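PDB 2FYI: HTH-type transcriptional regulator cbl from Escherichia coli K12, which may act as an accessory regulator within the cys regulon, binding DNA as a LysR-family protein, with this chain being its cofactor-binding domain. Local coordinates for residues Leu16-Thr21 with Val43-Ile48; Leu79-Trp84 with Thr190-Leu195. All coordinates share one frame; numbering follows the deposited sequence.

Contact 1: Leu16-Thr21 with Val43-Ile48; sequences LTIATT and VRLELI
Thr17 and Glu46 are neighbours on adjacent parallel strands, their side chains on the same face of the sheet. Five backbone hydrogen bonds join 16-20 to 43-48. Leu16 N donates to Arg44 O at 2.7 Å, Glu46 N returns the bond to Leu16 O, Ile18 N takes Glu46 O, Ile48 N takes Ile18 O, and Thr20 N takes Ile48 O. This is the staggered pattern of a parallel pair, the strands running 23° apart. With helix 29-39 on the connection, the unit is a beta-alpha-beta crossover in the periplasmic-binding-protein-like fold of LysR cofactor-binding domains. Apolar contacts gather on the face of Leu16, Ile18, Leu45 and Leu47. Leu16 and Leu45 lie alongside each other, both with CG anti to the backbone N (chi1 173° and 176°), and Leu45 CD1 sits 3.7 Å from both Leu16 CD2 and Ile18 CD1. Ile33 of helix 29-39 packs on Leu45, while Phe208 of helix 203-212 touches Ile18. On the other face Thr17 CG2 meets Ile48 CG1 at 3.9 Å. There the charges also sit: Arg44 NE donates to Glu46 OE2 in a salt bridge of 2.8 Å, at the anti lone pair, and Glu46 OE1 lies 3.1 Å from Thr17 OG1, at best a weak bond. With an alanine in place of Glu46, the Arg44 guanidinium would probably lose its charged mate on this strand, and Thr17 OG1 its weak partner. Arg44 NH1 would still have its salt bridge to Asp140 of the second subunit, whose strand extends the sheet beside Leu47 and Ile48.

Contact 2: Leu79-Trp84 with Thr190-Leu195; sequences LVAFPW and TVWLGL
Trp192 reaches across to Ala81 and Pro83, its CG anti to the carbonyl carbon (chi1 -57°), which brings the six-membered part of the indole alongside them, with Phe82 N at its edge. Trp192 CE3 lies 3.7 Å from Ala81 CB, and Trp192 CZ3 is 3.8 Å from Pro83 CD; Thr190 CG2 sits over one face of the same ring, toward its rim. On the other face of the sheet Leu193 CD1 lies against Trp84 CB at 3.5 Å. The Trp84 indole extends with CG anti to the backbone N (chi1 -178°) and runs beside Val191, pointing the same way, with Trp84 CE3 4.1 Å from Val191 CG1. The Phe82 ring turns its edge to Leu193 O, which is 3.6 Å from Phe82 CD1, and Phe82 CE1 approaches Leu195 CD1 more loosely; helices 203-212 and 218-226 pack on Phe82 and Leu195. Between the two faces the backbones are antiparallel: Val80 with Leu195 and Phe82 with Leu193 are hydrogen-bonded pairs, and Trp84 N adds a bond to Val191 O. Because the hydrogen bonds across the pair are all backbone, its alignment is set mainly by the main chain, while the side chains contribute apolar and aromatic packing.

How the contacts relate
From the N terminus, strand 14-20 is followed by helices 22-27 and 29-39, and contact 1 closes this short excursion when 43-48 returns beside 16-21. After helix 52-61 and strand 66-69, 79-84 opens contact 2. Strands 115-118, 141-145 and 161-165, with their helices, lie in the interval before 190-195 comes back beside 79-84 and closes it, more than a hundred residues later. The two are thus in series, neither nested nor crossed. Strand 66-69 joins them, pairing parallel with 14-20 and antiparallel with 189-196, so both belong to one mixed sheet. Their centres are 15 Å apart and they do not touch, but helix 203-212 packs on both.

Contact 1: Leu16-Thr21 with Val43-Ile48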
loop_
_atom_site.group_PDB
_atom_site.type_symbol
_atom_site.label_atom_id
_atom_site.label_comp_id
_atom_site.label_asym_id
_atom_site.label_seq_id
_atom_site.Cartn_x
_atom_site.Cartn_y
_atom_site.Cartn_z
ATOM N N LEU A 16 -8.803 17.323 12.480
ATOM C CA LEU A 16 -7.942 16.345 13.112
ATOM C C LEU A 16 -7.162 15.622 12.030
ATOM O O LEU A 16 -7.752 14.975 11.179
ATOM C CB LEU A 16 -8.772 15.335 13.892
ATOM C CG LEU A 16 -7.984 14.159 14.452
ATOM C CD1 LEU A 16 -6.993 14.635 15.485
ATOM C CD2 LEU A 16 -8.938 13.179 15.061
ATOM N N THR A 17 -5.842 15.720 12.051
ATOM C CA THR A 17 -5.057 15.003 11.072
ATOM C C THR A 17 -4.378 13.775 11.702
ATOM O O THR A 17 -3.607 13.900 12.649
ATOM C CB THR A 17 -4.021 15.919 10.386
ATOM O OG1 THR A 17 -4.701 16.937 9.656
ATOM C CG2 THR A 17 -3.182 15.125 9.402
ATOM N N ILE A 18 -4.667 12.590 11.167
ATOM C CA ILE A 18 -4.059 11.354 11.637
ATOM C C ILE A 18 -3.162 10.790 10.561
ATOM O O ILE A 18 -3.564 10.709 9.408
ATOM C CB ILE A 18 -5.117 10.322 11.946
ATOM C CG1 ILE A 18 -5.842 10.737 13.225
ATOM C CG2 ILE A 18 -4.502 8.905 12.020
ATOM C CD1 ILE A 18 -7.219 10.126 13.359
ATOM N N ALA A 19 -1.945 10.415 10.939
ATOM C CA ALA A 19 -1.024 9.809 10.009
ATOM C C ALA A 19 -0.873 8.348 10.400
ATOM O O ALA A 19 -0.712 8.012 11.587
ATOM C CB ALA A 19 0.297 10.522 10.028
ATOM N N THR A 20 -0.949 7.478 9.410
ATOM C CA THR A 20 -0.946 6.073 9.707
ATOM C C THR A 20 -0.465 5.168 8.566
ATOM O O THR A 20 -0.211 5.617 7.454
ATOM C CB THR A 20 -2.327 5.658 10.149
ATOM O OG1 THR A 20 -2.225 4.402 10.801
ATOM C CG2 THR A 20 -3.282 5.562 8.976
ATOM N N THR A 21 -0.349 3.882 8.855
ATOM C CA THR A 21 0.057 2.861 7.874
ATOM C C THR A 21 -1.124 2.153 7.240
ATOM O O THR A 21 -2.246 2.233 7.745
ATOM C CB THR A 21 0.892 1.761 8.563
ATOM O OG1 THR A 21 0.143 1.189 9.663
ATOM C CG2 THR A 21 2.167 2.355 9.091
ATOM N N VAL A 43 -16.254 17.928 13.646
ATOM C CA VAL A 43 -14.830 18.020 13.434
ATOM C C VAL A 43 -14.445 17.277 12.179
ATOM O O VAL A 43 -14.776 16.090 11.986
ATOM C CB VAL A 43 -14.008 17.478 14.581
ATOM C CG1 VAL A 43 -12.571 17.269 14.124
ATOM C CG2 VAL A 43 -14.086 18.447 15.741
ATOM N N ARG A 44 -13.730 17.987 11.317
ATOM C CA ARG A 44 -13.211 17.414 10.070
ATOM C C ARG A 44 -12.017 16.484 10.323
ATOM O O ARG A 44 -11.003 16.853 10.956
ATOM C CB ARG A 44 -12.841 18.540 9.108
ATOM C CG ARG A 44 -11.996 18.141 7.953
ATOM C CD ARG A 44 -11.684 19.368 7.084
ATOM N NE ARG A 44 -10.776 18.989 5.998
ATOM C CZ ARG A 44 -11.084 18.991 4.702
ATOM N NH1 ARG A 44 -10.176 18.596 3.815
ATOM N NH2 ARG A 44 -12.281 19.392 4.288
ATOM N N LEU A 45 -12.153 15.266 9.833
ATOM C CA LEU A 45 -11.148 14.247 10.027
ATOM C C LEU A 45 -10.333 14.063 8.739
ATOM O O LEU A 45 -10.904 13.789 7.715
ATOM C CB LEU A 45 -11.857 12.950 10.373
ATOM C CG LEU A 45 -10.896 11.791 10.515
ATOM C CD1 LEU A 45 -10.050 11.982 11.777
ATOM C CD2 LEU A 45 -11.682 10.531 10.626
ATOM N N GLU A 46 -9.011 14.214 8.778
ATOM C CA GLU A 46 -8.159 13.923 7.609
ATOM C C GLU A 46 -7.132 12.834 7.907
ATOM O O GLU A 46 -6.564 12.810 9.016
ATOM C CB GLU A 46 -7.384 15.145 7.173
ATOM C CG GLU A 46 -8.213 16.282 6.697
ATOM C CD GLU A 46 -7.416 17.596 6.661
ATOM O OE1 GLU A 46 -6.207 17.560 7.056
ATOM O OE2 GLU A 46 -8.002 18.658 6.264
ATOM N N LEU A 47 -6.867 11.952 6.933
ATOM C CA LEU A 47 -5.841 10.926 7.120
ATOM C C LEU A 47 -4.759 10.995 6.082
ATOM O O LEU A 47 -5.059 11.190 4.909
ATOM C CB LEU A 47 -6.420 9.529 7.000
ATOM C CG LEU A 47 -7.673 8.986 7.681
ATOM C CD1 LEU A 47 -7.212 7.644 8.306
ATOM C CD2 LEU A 47 -8.264 9.949 8.725
ATOM N N ILE A 48 -3.510 10.784 6.504
ATOM C CA ILE A 48 -2.384 10.634 5.584
ATOM C C ILE A 48 -1.854 9.231 5.776
ATOM O O ILE A 48 -1.650 8.788 6.909
ATOM C CB ILE A 48 -1.215 11.607 5.887
ATOM C CG1 ILE A 48 -1.723 12.845 6.647
ATOM C CG2 ILE A 48 -0.443 11.948 4.614
ATOM C CD1 ILE A 48 -1.039 14.252 6.307
#

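Contact 2: Leu79-Trp84 with Thr190-Leu195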
loop_
_atom_site.group_PDB
_atom_site.type_symbol
_atom_site.label_atom_id
_atom_site.label_comp_id
_atom_site.label_asym_id
_atom_site.label_seq_id
_atom_site.Cartn_x
_atom_site.Cartn_y
_atom_site.Cartn_z
ATOM N N LEU A 79 8.975 11.999 20.452
ATOM C CA LEU A 79 7.580 11.626 20.533
ATOM C C LEU A 79 7.280 10.938 21.848
ATOM O O LEU A 79 8.182 10.597 22.600
ATOM C CB LEU A 79 7.179 10.744 19.347
ATOM C CG LEU A 79 7.507 11.298 17.962
ATOM C CD1 LEU A 79 7.126 10.262 16.956
ATOM C CD2 LEU A 79 6.809 12.633 17.683
ATOM N N VAL A 80 5.997 10.755 22.114
ATOM C CA VAL A 80 5.520 10.019 23.277
ATOM C C VAL A 80 4.482 9.027 22.742
ATOM O O VAL A 80 3.544 9.444 22.050
ATOM C CB VAL A 80 4.791 10.970 24.244
ATOM C CG1 VAL A 80 4.225 10.205 25.418
ATOM C CG2 VAL A 80 5.711 12.076 24.719
ATOM N N ALA A 81 4.620 7.740 23.053
ATOM C CA ALA A 81 3.750 6.761 22.441
ATOM C C ALA A 81 3.016 5.929 23.468
ATOM O O ALA A 81 3.575 5.564 24.501
ATOM C CB ALA A 81 4.539 5.883 21.519
ATOM N N PHE A 82 1.756 5.623 23.174
ATOM C CA PHE A 82 0.956 4.775 24.044
ATOM C C PHE A 82 0.544 3.556 23.256
ATOM O O PHE A 82 0.259 3.652 22.055
ATOM C CB PHE A 82 -0.294 5.507 24.491
ATOM C CG PHE A 82 -0.036 6.857 25.075
ATOM C CD1 PHE A 82 0.114 7.968 24.261
ATOM C CD2 PHE A 82 0.015 7.041 26.450
ATOM C CE1 PHE A 82 0.333 9.255 24.816
ATOM C CE2 PHE A 82 0.236 8.323 27.008
ATOM C CZ PHE A 82 0.396 9.420 26.185
ATOM N N PRO A 83 0.506 2.407 23.939
ATOM C CA PRO A 83 0.101 1.116 23.358
ATOM C C PRO A 83 -1.393 1.079 23.047
ATOM O O PRO A 83 -2.215 1.389 23.898
ATOM C CB PRO A 83 0.489 0.105 24.445
ATOM C CG PRO A 83 0.631 0.893 25.694
ATOM C CD PRO A 83 0.881 2.322 25.361
ATOM N N TRP A 84 -1.743 0.728 21.828
ATOM C CA TRP A 84 -3.137 0.594 21.500
ATOM C C TRP A 84 -3.618 -0.857 21.679
ATOM O O TRP A 84 -4.517 -1.110 22.480
ATOM C CB TRP A 84 -3.422 1.154 20.126
ATOM C CG TRP A 84 -4.832 1.081 19.750
ATOM C CD1 TRP A 84 -5.897 0.799 20.564
ATOM C CD2 TRP A 84 -5.365 1.326 18.454
ATOM N NE1 TRP A 84 -7.060 0.853 19.850
ATOM C CE2 TRP A 84 -6.762 1.170 18.545
ATOM C CE3 TRP A 84 -4.796 1.662 17.219
ATOM C CZ2 TRP A 84 -7.598 1.325 17.443
ATOM C CZ3 TRP A 84 -5.627 1.820 16.132
ATOM C CH2 TRP A 84 -7.014 1.642 16.249
ATOM N N THR A 190 3.213 -4.493 18.749
ATOM C CA THR A 190 2.325 -3.531 19.375
ATOM C C THR A 190 2.038 -2.389 18.440
ATOM O O THR A 190 2.916 -1.960 17.679
ATOM C CB THR A 190 2.952 -2.912 20.583
ATOM O OG1 THR A 190 3.309 -3.941 21.495
ATOM C CG2 THR A 190 1.962 -1.995 21.224
ATOM N N VAL A 191 0.815 -1.883 18.483
ATOM C CA VAL A 191 0.500 -0.727 17.674
ATOM C C VAL A 191 0.476 0.457 18.602
ATOM O O VAL A 191 -0.217 0.424 19.609
ATOM C CB VAL A 191 -0.854 -0.820 17.024
ATOM C CG1 VAL A 191 -1.054 0.413 16.219
ATOM C CG2 VAL A 191 -0.912 -2.010 16.157
ATOM N N TRP A 192 1.231 1.496 18.247
ATOM C CA TRP A 192 1.369 2.675 19.076
ATOM C C TRP A 192 0.580 3.843 18.563
ATOM O O TRP A 192 0.389 4.032 17.342
ATOM C CB TRP A 192 2.821 3.090 19.162
ATOM C CG TRP A 192 3.695 2.010 19.680
ATOM C CD1 TRP A 192 4.361 1.075 18.946
ATOM C CD2 TRP A 192 4.010 1.748 21.050
ATOM N NE1 TRP A 192 5.065 0.234 19.782
ATOM C CE2 TRP A 192 4.873 0.626 21.074
ATOM C CE3 TRP A 192 3.650 2.351 22.254
ATOM C CZ2 TRP A 192 5.381 0.098 22.233
ATOM C CZ3 TRP A 192 4.167 1.818 23.434
ATOM C CH2 TRP A 192 5.023 0.695 23.405
ATOM N N LEU A 193 0.130 4.635 19.522
ATOM C CA LEU A 193 -0.474 5.900 19.274
ATOM C C LEU A 193 0.557 6.897 19.777
ATOM O O LEU A 193 0.933 6.855 20.959
ATOM C CB LEU A 193 -1.699 5.995 20.134
ATOM C CG LEU A 193 -2.744 4.930 19.848
ATOM C CD1 LEU A 193 -3.430 4.521 21.140
ATOM C CD2 LEU A 193 -3.742 5.454 18.799
ATOM N N GLY A 194 1.035 7.766 18.887
ATOM C CA GLY A 194 2.037 8.753 19.259
ATOM C C GLY A 194 1.569 10.196 19.140
ATOM O O GLY A 194 0.724 10.523 18.308
ATOM N N LEU A 195 2.112 11.064 19.986
ATOM C CA LEU A 195 1.892 12.507 19.871
ATOM C C LEU A 195 3.246 13.165 19.993
ATOM O O LEU A 195 4.184 12.569 20.574
ATOM C CB LEU A 195 1.018 13.025 21.021
ATOM C CG LEU A 195 -0.337 12.363 21.170
ATOM C CD1 LEU A 195 -0.953 12.620 22.514
ATOM C CD2 LEU A 195 -1.192 12.905 20.063
#